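Local coordinates for malate dehydrogenase (Pyrococcus horikoshii, PDB 1V9N), which catalyses the NAD-dependent oxidation of (S)-malate to oxaloacetate as a homodimer of the LDH2/MDH2 oxidoreductase family, at residues Ala41-Met46 and Tyr128-Tyr133; Gly142-Ser147 and Ile285-Phe290; Arg163-Asn168 and Gly247-Val252. One frame throughout, in Å; residues are numbered along the deposited sequence.

Interaction 1 (Ala41-Met46 and Tyr128-Tyr133); sequences ADNLVM and YGIAGY. With NDP (NADPH dihydro-nicotinamide-adenine-dinucleotide phosphate), chain B.
The turn that supplies Gly129, Ile130 and Ala131 to the NADPH pocket rests on helix 34-49, where Asn43 makes a CH-pi contact with Tyr133. CB of Asn43 lies over the centre of the Tyr133 ring, 3.9 Å from the centroid and almost on the ring normal. The amide of Asn43 stands steeply to that ring, 75° between the planes, and ND2 comes 3.2 Å from Tyr128 O. On its other branch, a water 2.8 Å from both Asn43 OD1 and Ile130 N accepts from Ile130 N and can donate to OD1. Gly129 CA comes within 3.6 Å of Asn43 OD1, and a CB at this position would clash with that oxygen. Two more helix residues meet the edge of the same ring. Tyr133 OH donates to Asp42 OD1 over 3.2 Å, arriving from above the carboxylate plane. SE of Met46, a selenomethionine here, forms a Met-aromatic contact, 3.7 Å from Tyr133 CD1; the Met46 chain runs straight to SE and bends only at chi3 (-76°), which lays CE beside the ring as well, while CG packs on Ile130 CD1. On its far side the turn grips the cofactor through its backbone: the carboxamide N7N of NADPH donates to Gly129 O at 3.0 Å, and Ala131 N donates to the ribose oxygen O2D at 3.1 Å. Helix 97-115 adds Gln98 against Asn43 and Tyr102 against Tyr133, while Ala41 and Val45 turn to helix 16-29.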
loop_
_atom_site.group_PDB
_atom_site.type_symbol
_atom_site.label_atom_id
_atom_site.label_comp_id
_atom_site.label_asym_id
_atom_site.label_seq_id
_atom_site.Cartn_x
_atom_site.Cartn_y
_atom_site.Cartn_z
ATOM N N ALA A 41 21.368 17.408 1.125
ATOM C CA ALA A 41 20.781 18.725 1.360
ATOM C C ALA A 41 19.461 18.877 0.601
ATOM O O ALA A 41 18.470 19.360 1.149
ATOM C CB ALA A 41 21.764 19.813 0.938
ATOM N N ASP A 42 19.460 18.461 -0.662
ATOM C CA ASP A 42 18.266 18.538 -1.497
ATOM C C ASP A 42 17.116 17.781 -0.829
ATOM O O ASP A 42 15.989 18.271 -0.764
ATOM C CB ASP A 42 18.554 17.928 -2.873
ATOM C CG ASP A 42 17.425 18.154 -3.865
ATOM O OD1 ASP A 42 17.435 17.505 -4.934
ATOM O OD2 ASP A 42 16.530 18.982 -3.583
ATOM N N ASN A 43 17.411 16.585 -0.324
ATOM C CA ASN A 43 16.408 15.759 0.335
ATOM C C ASN A 43 15.899 16.369 1.644
ATOM O O ASN A 43 14.690 16.408 1.891
ATOM C CB ASN A 43 16.985 14.353 0.581
ATOM C CG ASN A 43 16.127 13.516 1.502
ATOM O OD1 ASN A 43 16.187 13.665 2.720
ATOM N ND2 ASN A 43 15.323 12.624 0.926
ATOM N N LEU A 44 16.814 16.847 2.481
ATOM C CA LEU A 44 16.419 17.439 3.754
ATOM C C LEU A 44 15.694 18.770 3.563
ATOM O O LEU A 44 14.742 19.068 4.279
ATOM C CB LEU A 44 17.644 17.642 4.660
ATOM C CG LEU A 44 18.371 16.377 5.134
ATOM C CD1 LEU A 44 19.521 16.761 6.068
ATOM C CD2 LEU A 44 17.392 15.469 5.859
ATOM N N VAL A 45 16.148 19.568 2.600
ATOM C CA VAL A 45 15.526 20.862 2.338
ATOM C C VAL A 45 14.128 20.676 1.769
ATOM O O VAL A 45 13.214 21.434 2.097
ATOM C CB VAL A 45 16.383 21.714 1.366
ATOM C CG1 VAL A 45 15.638 22.995 0.986
ATOM C CG2 VAL A 45 17.709 22.072 2.032
HETATM N N MSE A 46 13.951 19.665 0.922
HETATM C CA MSE A 46 12.632 19.418 0.357
HETATM C C MSE A 46 11.652 19.123 1.486
HETATM O O MSE A 46 10.510 19.584 1.458
HETATM C CB MSE A 46 12.656 18.239 -0.621
HETATM C CG MSE A 46 11.269 17.929 -1.190
HETATM SE SE MSE A 46 11.227 16.448 -2.423
HETATM C CE MSE A 46 12.004 17.334 -3.943
ATOM N N TYR A 128 16.941 7.437 4.965
ATOM C CA TYR A 128 16.982 8.266 3.763
ATOM C C TYR A 128 16.021 9.453 3.661
ATOM O O TYR A 128 15.742 9.937 2.569
ATOM C CB TYR A 128 16.874 7.383 2.505
ATOM C CG TYR A 128 15.503 6.810 2.127
ATOM C CD1 TYR A 128 14.327 7.210 2.771
ATOM C CD2 TYR A 128 15.387 5.922 1.050
ATOM C CE1 TYR A 128 13.069 6.746 2.345
ATOM C CE2 TYR A 128 14.141 5.461 0.616
ATOM C CZ TYR A 128 12.986 5.878 1.263
ATOM O OH TYR A 128 11.754 5.458 0.794
ATOM N N GLY A 129 15.527 9.935 4.795
ATOM C CA GLY A 129 14.626 11.073 4.760
ATOM C C GLY A 129 13.230 10.738 4.276
ATOM O O GLY A 129 12.739 9.637 4.513
ATOM N N ILE A 130 12.580 11.679 3.594
ATOM C CA ILE A 130 11.223 11.435 3.113
ATOM C C ILE A 130 11.206 10.496 1.910
ATOM O O ILE A 130 12.017 10.629 0.993
ATOM C CB ILE A 130 10.491 12.760 2.755
ATOM C CG1 ILE A 130 11.293 13.556 1.732
ATOM C CG2 ILE A 130 10.282 13.600 4.016
ATOM C CD1 ILE A 130 10.622 14.849 1.329
ATOM N N ALA A 131 10.288 9.533 1.936
ATOM C CA ALA A 131 10.157 8.560 0.858
ATOM C C ALA A 131 9.698 9.232 -0.439
ATOM O O ALA A 131 10.091 8.824 -1.532
ATOM C CB ALA A 131 9.164 7.467 1.263
ATOM N N GLY A 132 8.878 10.271 -0.312
ATOM C CA GLY A 132 8.375 10.960 -1.493
ATOM C C GLY A 132 9.459 11.563 -2.364
ATOM O O GLY A 132 9.267 11.769 -3.565
ATOM N N TYR A 133 10.604 11.862 -1.764
ATOM C CA TYR A 133 11.717 12.435 -2.505
ATOM C C TYR A 133 12.149 11.532 -3.665
ATOM O O TYR A 133 12.439 12.011 -4.760
ATOM C CB TYR A 133 12.904 12.664 -1.567
ATOM C CG TYR A 133 14.162 13.136 -2.259
ATOM C CD1 TYR A 133 14.353 14.485 -2.573
ATOM C CD2 TYR A 133 15.164 12.231 -2.605
ATOM C CE1 TYR A 133 15.518 14.918 -3.212
ATOM C CE2 TYR A 133 16.325 12.648 -3.245
ATOM C CZ TYR A 133 16.498 13.987 -3.544
ATOM O OH TYR A 133 17.655 14.383 -4.170
HETATM P PA NDP B . 1.008 13.058 6.456
HETATM O O1A NDP B . 1.590 14.364 6.653
HETATM O O2A NDP B . -0.153 12.543 7.262
HETATM O O5B NDP B . 0.636 12.943 4.862
HETATM C C5B NDP B . 0.059 11.744 4.311
HETATM C C4B NDP B . -0.102 12.019 2.804
HETATM O O4B NDP B . -1.452 12.499 2.666
HETATM C C3B NDP B . 0.777 13.058 2.165
HETATM O O3B NDP B . 1.121 12.590 0.826
HETATM C C2B NDP B . -0.016 14.315 2.097
HETATM O O2B NDP B . 0.342 15.277 1.091
HETATM C C1B NDP B . -1.406 13.764 2.007
HETATM N N9A NDP B . -2.457 14.584 2.669
HETATM C C8A NDP B . -2.397 15.321 3.887
HETATM N N7A NDP B . -3.548 15.897 4.146
HETATM C C5A NDP B . -4.391 15.564 3.125
HETATM C C6A NDP B . -5.758 15.848 2.809
HETATM N N6A NDP B . -6.493 16.607 3.629
HETATM N N1A NDP B . -6.318 15.335 1.659
HETATM C C2A NDP B . -5.573 14.551 0.813
HETATM N N3A NDP B . -4.282 14.223 1.025
HETATM C C4A NDP B . -3.741 14.764 2.208
HETATM O O3 NDP B . 2.066 11.896 6.479
HETATM P PN NDP B . 3.065 11.218 7.507
HETATM O O1N NDP B . 2.640 9.824 7.592
HETATM O O2N NDP B . 2.915 12.074 8.733
HETATM O O5D NDP B . 4.455 11.425 6.760
HETATM C C5D NDP B . 5.657 11.878 7.445
HETATM C C4D NDP B . 6.864 11.974 6.435
HETATM O O4D NDP B . 7.935 11.255 7.019
HETATM C C3D NDP B . 6.664 11.344 5.034
HETATM O O3D NDP B . 7.237 12.230 4.063
HETATM C C2D NDP B . 7.338 9.985 5.100
HETATM O O2D NDP B . 7.793 9.568 3.830
HETATM C C1D NDP B . 8.457 10.258 6.138
HETATM N N1N NDP B . 8.846 9.068 6.942
HETATM C C2N NDP B . 10.172 8.586 6.755
HETATM C C3N NDP B . 10.565 7.429 7.545
HETATM C C7N NDP B . 11.922 6.889 7.406
HETATM O O7N NDP B . 12.332 5.914 8.047
HETATM N N7N NDP B . 12.803 7.459 6.540
HETATM C C4N NDP B . 9.611 6.865 8.446
HETATM C C5N NDP B . 8.319 7.349 8.607
HETATM C C6N NDP B . 7.931 8.458 7.859
HETATM P P2B NDP B . 1.182 16.565 1.315
HETATM O O1X NDP B . 0.457 17.553 0.500
HETATM O O2X NDP B . 2.576 16.358 0.814
HETATM O O3X NDP B . 1.182 16.931 2.796
HETATM O O HOH W 1 13.845 14.170 4.121
#

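Interaction 2 (Gly142-Ser147 and Ile285-Phe290); sequences GMIGIS and IDIEHF
An antiparallel bridge in the mixed sheet joins the beginning of strand 144-149 to the end of strand 278-285, with Ile144 and Ile285 as a hydrogen-bonded pair. Ile144 N donates to Ile285 O and Ile285 N to Ile144 O, both at 3.0 Å and both in the carbonyl plane. The two side chains leave on the same face of the sheet, where their CB atoms stand 4.1 Å apart. Beyond the bridge the chain turns, and Ile287 swings back over this face: its CG1 meets CG1 of Ile144 at 3.8 Å, the two side chains crossing at about a right angle. With CG1 of Ile287 opposite the carbonyl carbon (chi1 -66°), CD1 extends to Ile144 CG1 and to Gly142 O. Ile287 also packs on Phe296 of helix 293-308, in the same chain, and Leu259 of the second subunit covers Ile144, Ile285 and Ile287 together, carrying the face into the dimer interface. A gap beside Ile144 CG1, with Phe296 and the neighbouring subunit's Leu259 each short of an apolar partner, is likely to follow if an alanine stood at Ile287. Selenomethionine Met143, extended beyond CG, lies on the other face and runs past Asp286 with its CG 3.6 Å from Asp286 OD1, then continues onto helix 97-115. A water ties the ends together, donating to Gly142 O at 2.7 Å and to Asp286 OD1 at 2.8 Å and accepting from Glu288 N. In the turn after the strand, His289 N donates to Asp286 O at 3.0 Å. Gly142, with positive phi, is the C-prime residue of the Schellman motif that ends helix 132-139, and the antiparallel Ile144-Ile285 pair follows at once in the central mixed sheet.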
loop_
_atom_site.group_PDB
_atom_site.type_symbol
_atom_site.label_atom_id
_atom_site.label_comp_id
_atom_site.label_asym_id
_atom_site.label_seq_id
_atom_site.Cartn_x
_atom_site.Cartn_y
_atom_site.Cartn_z
ATOM N N GLY A 142 8.459 11.598 -16.050
ATOM C CA GLY A 142 7.297 11.145 -16.801
ATOM C C GLY A 142 6.922 9.698 -16.530
ATOM O O GLY A 142 6.357 9.023 -17.392
HETATM N N MSE A 143 7.225 9.220 -15.328
HETATM C CA MSE A 143 6.934 7.839 -14.955
HETATM C C MSE A 143 6.323 7.754 -13.561
HETATM O O MSE A 143 6.331 8.726 -12.817
HETATM C CB MSE A 143 8.225 7.021 -14.973
HETATM C CG MSE A 143 9.017 7.148 -16.256
HETATM SE SE MSE A 143 10.679 6.180 -16.177
HETATM C CE MSE A 143 11.515 6.933 -17.763
ATOM N N ILE A 144 5.787 6.585 -13.216
ATOM C CA ILE A 144 5.211 6.379 -11.893
ATOM C C ILE A 144 6.340 5.892 -10.988
ATOM O O ILE A 144 7.087 4.973 -11.337
ATOM C CB ILE A 144 4.100 5.310 -11.900
ATOM C CG1 ILE A 144 2.913 5.799 -12.739
ATOM C CG2 ILE A 144 3.676 4.989 -10.446
ATOM C CD1 ILE A 144 1.798 4.790 -12.883
ATOM N N GLY A 145 6.478 6.522 -9.834
ATOM C CA GLY A 145 7.524 6.122 -8.921
ATOM C C GLY A 145 6.948 5.682 -7.593
ATOM O O GLY A 145 6.034 6.319 -7.053
ATOM N N ILE A 146 7.469 4.570 -7.086
ATOM C CA ILE A 146 7.050 4.038 -5.795
ATOM C C ILE A 146 8.294 3.806 -4.953
ATOM O O ILE A 146 9.286 3.243 -5.436
ATOM C CB ILE A 146 6.311 2.694 -5.929
ATOM C CG1 ILE A 146 4.960 2.904 -6.616
ATOM C CG2 ILE A 146 6.125 2.066 -4.547
ATOM C CD1 ILE A 146 4.260 1.614 -6.984
ATOM N N SER A 147 8.254 4.261 -3.706
ATOM C CA SER A 147 9.378 4.060 -2.809
ATOM C C SER A 147 8.901 3.724 -1.407
ATOM O O SER A 147 7.886 4.236 -0.946
ATOM C CB SER A 147 10.271 5.296 -2.757
ATOM O OG SER A 147 11.422 5.016 -1.979
ATOM N N ILE A 285 7.503 2.620 -13.090
ATOM C CA ILE A 285 6.733 2.105 -14.202
ATOM C C ILE A 285 6.798 3.172 -15.280
ATOM O O ILE A 285 6.383 4.309 -15.058
ATOM C CB ILE A 285 5.258 1.856 -13.812
ATOM C CG1 ILE A 285 5.171 0.759 -12.742
ATOM C CG2 ILE A 285 4.459 1.442 -15.044
ATOM C CD1 ILE A 285 3.742 0.470 -12.268
ATOM N N ASP A 286 7.349 2.824 -16.439
ATOM C CA ASP A 286 7.429 3.790 -17.527
ATOM C C ASP A 286 6.059 3.846 -18.189
ATOM O O ASP A 286 5.707 2.994 -19.001
ATOM C CB ASP A 286 8.494 3.388 -18.552
ATOM C CG ASP A 286 8.601 4.386 -19.700
ATOM O OD1 ASP A 286 8.635 5.607 -19.434
ATOM O OD2 ASP A 286 8.658 3.953 -20.867
ATOM N N ILE A 287 5.285 4.852 -17.815
ATOM C CA ILE A 287 3.940 5.027 -18.342
ATOM C C ILE A 287 3.821 4.841 -19.858
ATOM O O ILE A 287 2.916 4.159 -20.325
ATOM C CB ILE A 287 3.402 6.417 -17.945
ATOM C CG1 ILE A 287 3.233 6.472 -16.419
ATOM C CG2 ILE A 287 2.072 6.699 -18.655
ATOM C CD1 ILE A 287 3.020 7.878 -15.875
ATOM N N GLU A 288 4.742 5.435 -20.612
ATOM C CA GLU A 288 4.730 5.362 -22.080
ATOM C C GLU A 288 4.649 3.938 -22.647
ATOM O O GLU A 288 4.053 3.717 -23.701
ATOM C CB GLU A 288 5.969 6.080 -22.638
ATOM C CG GLU A 288 5.993 6.284 -24.159
ATOM C CD GLU A 288 4.950 7.275 -24.660
ATOM O OE1 GLU A 288 4.354 8.008 -23.840
ATOM O OE2 GLU A 288 4.731 7.331 -25.888
ATOM N N HIS A 289 5.254 2.975 -21.956
ATOM C CA HIS A 289 5.225 1.582 -22.400
ATOM C C HIS A 289 3.813 0.999 -22.296
ATOM O O HIS A 289 3.517 -0.036 -22.890
ATOM C CB HIS A 289 6.172 0.720 -21.556
ATOM C CG HIS A 289 7.592 0.715 -22.039
ATOM N ND1 HIS A 289 8.488 1.719 -21.743
ATOM C CD2 HIS A 289 8.269 -0.180 -22.800
ATOM C CE1 HIS A 289 9.657 1.444 -22.299
ATOM N NE2 HIS A 289 9.549 0.297 -22.947
ATOM N N PHE A 290 2.950 1.663 -21.533
ATOM C CA PHE A 290 1.577 1.204 -21.346
ATOM C C PHE A 290 0.586 2.007 -22.177
ATOM O O PHE A 290 -0.141 1.445 -22.993
ATOM C CB PHE A 290 1.203 1.277 -19.864
ATOM C CG PHE A 290 1.852 0.216 -19.029
ATOM C CD1 PHE A 290 1.157 -0.939 -18.687
ATOM C CD2 PHE A 290 3.166 0.359 -18.601
ATOM C CE1 PHE A 290 1.761 -1.935 -17.928
ATOM C CE2 PHE A 290 3.782 -0.636 -17.840
ATOM C CZ PHE A 290 3.073 -1.785 -17.504
HETATM O O HOH W 2 6.549 7.527 -19.638
#

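Interaction 3 (Arg163-Asn168 and Gly247-Val252); sequences RILGTN and GLSLMV. With NDP (NADPH dihydro-nicotinamide-adenine-dinucleotide phosphate), chain B.
Polar contacts between Asn168 and Ser249 fix the loop before strand 170-174 to helix 242-258. Asn168 ND2 donates to the backbone oxygen of Ser249 over 3.1 Å; the bond is nearly straight (166°) and lies in the amide plane, although it reaches the carbonyl tilted from that group's own plane. Asp253 and Ser265 are further polar partners of ND2. Ser249 OG stands 3.1 Å from Gly166 O, close enough for a bond whose proton is not settled, since a water that accepts from Gly166 N also lies 3.0 Å from OG. The hydroxyl reaches the loop because OG is turned opposite its own backbone N (chi1 178°).

Apolar contacts border this polar patch. Asn168 CB rests against Val252, with CG1 at 3.4 Å. Leu165 places CB by the Ser249 hydroxyl and drives CD2 against CD2 of Leu250, also at 3.4 Å, a tight methyl-to-methyl fit. Leu250 continues onto Ile321 of the second subunit.

Cofactor contact falls to Thr167, which turns away from the helix and brings OG1 to 3.2 Å from C5N of the nicotinamide. Just before it, Ile164 and Leu165 both face Val155 in a classic beta bulge. Thr167 puts this loop on the nicotinamide side of the NADPH pocket, with helix 242-258 packed behind it.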
loop_
_atom_site.group_PDB
_atom_site.type_symbol
_atom_site.label_atom_id
_atom_site.label_comp_id
_atom_site.label_asym_id
_atom_site.label_seq_id
_atom_site.Cartn_x
_atom_site.Cartn_y
_atom_site.Cartn_z
ATOM N N ARG A 163 7.465 -2.302 20.879
ATOM C CA ARG A 163 7.846 -1.555 19.689
ATOM C C ARG A 163 8.556 -2.605 18.844
ATOM O O ARG A 163 9.681 -2.988 19.154
ATOM C CB ARG A 163 8.861 -0.455 20.001
ATOM C CG ARG A 163 8.380 0.718 20.823
ATOM C CD ARG A 163 9.502 1.746 20.885
ATOM N NE ARG A 163 9.165 2.928 21.672
ATOM C CZ ARG A 163 9.983 3.962 21.840
ATOM N NH1 ARG A 163 11.186 3.959 21.276
ATOM N NH2 ARG A 163 9.601 5.001 22.571
ATOM N N ILE A 164 7.912 -3.085 17.790
ATOM C CA ILE A 164 8.549 -4.094 16.956
ATOM C C ILE A 164 8.537 -3.769 15.474
ATOM O O ILE A 164 9.454 -4.154 14.752
ATOM C CB ILE A 164 7.920 -5.491 17.201
ATOM C CG1 ILE A 164 8.559 -6.110 18.446
ATOM C CG2 ILE A 164 8.104 -6.393 15.985
ATOM C CD1 ILE A 164 8.240 -7.560 18.646
ATOM N N LEU A 165 7.509 -3.053 15.027
ATOM C CA LEU A 165 7.387 -2.684 13.619
ATOM C C LEU A 165 7.880 -1.259 13.368
ATOM O O LEU A 165 7.863 -0.415 14.268
ATOM C CB LEU A 165 5.926 -2.796 13.176
ATOM C CG LEU A 165 5.220 -4.128 13.452
ATOM C CD1 LEU A 165 3.760 -4.004 13.063
ATOM C CD2 LEU A 165 5.892 -5.248 12.676
ATOM N N GLY A 166 8.307 -0.989 12.138
ATOM C CA GLY A 166 8.773 0.346 11.808
ATOM C C GLY A 166 7.630 1.208 11.303
ATOM O O GLY A 166 6.549 0.700 11.012
ATOM N N THR A 167 7.857 2.514 11.209
ATOM C CA THR A 167 6.833 3.424 10.716
ATOM C C THR A 167 6.737 3.291 9.193
ATOM O O THR A 167 5.893 3.907 8.539
ATOM C CB THR A 167 7.137 4.869 11.141
ATOM O OG1 THR A 167 8.528 5.151 10.946
ATOM C CG2 THR A 167 6.790 5.057 12.616
ATOM N N ASN A 168 7.629 2.462 8.664
ATOM C CA ASN A 168 7.716 2.094 7.253
ATOM C C ASN A 168 6.765 2.808 6.301
ATOM O O ASN A 168 5.659 2.340 6.040
ATOM C CB ASN A 168 7.516 0.584 7.163
ATOM C CG ASN A 168 8.431 -0.166 8.110
ATOM O OD1 ASN A 168 9.339 0.424 8.697
ATOM N ND2 ASN A 168 8.212 -1.464 8.256
ATOM N N GLY A 247 -0.548 -4.535 8.652
ATOM C CA GLY A 247 -0.195 -5.341 7.500
ATOM C C GLY A 247 0.640 -4.552 6.506
ATOM O O GLY A 247 1.603 -5.070 5.947
ATOM N N LEU A 248 0.265 -3.297 6.287
ATOM C CA LEU A 248 0.984 -2.423 5.367
ATOM C C LEU A 248 2.433 -2.269 5.823
ATOM O O LEU A 248 3.352 -2.200 5.006
ATOM C CB LEU A 248 0.304 -1.052 5.308
ATOM C CG LEU A 248 -1.079 -1.011 4.643
ATOM C CD1 LEU A 248 -1.760 0.318 4.936
ATOM C CD2 LEU A 248 -0.929 -1.215 3.137
ATOM N N SER A 249 2.633 -2.207 7.135
ATOM C CA SER A 249 3.978 -2.076 7.682
ATOM C C SER A 249 4.800 -3.311 7.342
ATOM O O SER A 249 5.988 -3.209 7.041
ATOM C CB SER A 249 3.930 -1.892 9.200
ATOM O OG SER A 249 5.240 -1.813 9.725
ATOM N N LEU A 250 4.165 -4.477 7.393
ATOM C CA LEU A 250 4.842 -5.734 7.079
ATOM C C LEU A 250 5.148 -5.842 5.586
ATOM O O LEU A 250 6.188 -6.363 5.189
ATOM C CB LEU A 250 3.987 -6.924 7.515
ATOM C CG LEU A 250 3.732 -7.075 9.016
ATOM C CD1 LEU A 250 3.101 -8.443 9.274
ATOM C CD2 LEU A 250 5.045 -6.942 9.793
HETATM N N MSE A 251 4.226 -5.363 4.762
HETATM C CA MSE A 251 4.425 -5.384 3.320
HETATM C C MSE A 251 5.738 -4.669 3.025
HETATM O O MSE A 251 6.573 -5.165 2.275
HETATM C CB MSE A 251 3.270 -4.660 2.618
HETATM C CG MSE A 251 3.458 -4.494 1.119
HETATM SE SE MSE A 251 1.932 -3.628 0.283
HETATM C CE MSE A 251 2.443 -1.805 0.569
ATOM N N VAL A 252 5.921 -3.502 3.635
ATOM C CA VAL A 252 7.139 -2.726 3.442
ATOM C C VAL A 252 8.395 -3.510 3.839
ATOM O O VAL A 252 9.377 -3.532 3.094
ATOM C CB VAL A 252 7.102 -1.415 4.256
ATOM C CG1 VAL A 252 8.461 -0.723 4.201
ATOM C CG2 VAL A 252 6.022 -0.503 3.723
HETATM P PA NDP B . 1.008 13.058 6.456
HETATM O O1A NDP B . 1.590 14.364 6.653
HETATM O O2A NDP B . -0.153 12.543 7.262
HETATM O O5B NDP B . 0.636 12.943 4.862
HETATM C C5B NDP B . 0.059 11.744 4.311
HETATM C C4B NDP B . -0.102 12.019 2.804
HETATM O O4B NDP B . -1.452 12.499 2.666
HETATM C C3B NDP B . 0.777 13.058 2.165
HETATM O O3B NDP B . 1.121 12.590 0.826
HETATM C C2B NDP B . -0.016 14.315 2.097
HETATM O O2B NDP B . 0.342 15.277 1.091
HETATM C C1B NDP B . -1.406 13.764 2.007
HETATM N N9A NDP B . -2.457 14.584 2.669
HETATM C C8A NDP B . -2.397 15.321 3.887
HETATM N N7A NDP B . -3.548 15.897 4.146
HETATM C C5A NDP B . -4.391 15.564 3.125
HETATM C C6A NDP B . -5.758 15.848 2.809
HETATM N N6A NDP B . -6.493 16.607 3.629
HETATM N N1A NDP B . -6.318 15.335 1.659
HETATM C C2A NDP B . -5.573 14.551 0.813
HETATM N N3A NDP B . -4.282 14.223 1.025
HETATM C C4A NDP B . -3.741 14.764 2.208
HETATM O O3 NDP B . 2.066 11.896 6.479
HETATM P PN NDP B . 3.065 11.218 7.507
HETATM O O1N NDP B . 2.640 9.824 7.592
HETATM O O2N NDP B . 2.915 12.074 8.733
HETATM O O5D NDP B . 4.455 11.425 6.760
HETATM C C5D NDP B . 5.657 11.878 7.445
HETATM C C4D NDP B . 6.864 11.974 6.435
HETATM O O4D NDP B . 7.935 11.255 7.019
HETATM C C3D NDP B . 6.664 11.344 5.034
HETATM O O3D NDP B . 7.237 12.230 4.063
HETATM C C2D NDP B . 7.338 9.985 5.100
HETATM O O2D NDP B . 7.793 9.568 3.830
HETATM C C1D NDP B . 8.457 10.258 6.138
HETATM N N1N NDP B . 8.846 9.068 6.942
HETATM C C2N NDP B . 10.172 8.586 6.755
HETATM C C3N NDP B . 10.565 7.429 7.545
HETATM C C7N NDP B . 11.922 6.889 7.406
HETATM O O7N NDP B . 12.332 5.914 8.047
HETATM N N7N NDP B . 12.803 7.459 6.540
HETATM C C4N NDP B . 9.611 6.865 8.446
HETATM C C5N NDP B . 8.319 7.349 8.607
HETATM C C6N NDP B . 7.931 8.458 7.859
HETATM P P2B NDP B . 1.182 16.565 1.315
HETATM O O1X NDP B . 0.457 17.553 0.500
HETATM O O2X NDP B . 2.576 16.358 0.814
HETATM O O3X NDP B . 1.182 16.931 2.796
HETATM O O HOH W 3 7.680 -3.412 10.396
#

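In the fold
All three contacts are buried; interaction 1 lies nearest the centre of the chain, whereas interactions 2 and 3 lie farther out and touch the second subunit. Interactions 1 and 3 both meet NADPH, interaction 1 through backbone bonds and interaction 3 through a threonine side chain; interaction 2 is remote from the cofactor. Their chemistry follows: aromatic and amide packing in interaction 1, sheet bonding with isoleucines in interaction 2, side chain to backbone bonds in interaction 3. Helix 132-139 and strand 144-149 are consecutive, and a probable hydrogen bond between Tyr128 OH and Ser147 OG links interactions 1 and 2. Interaction 3 is nested within the loop that interaction 2 closes.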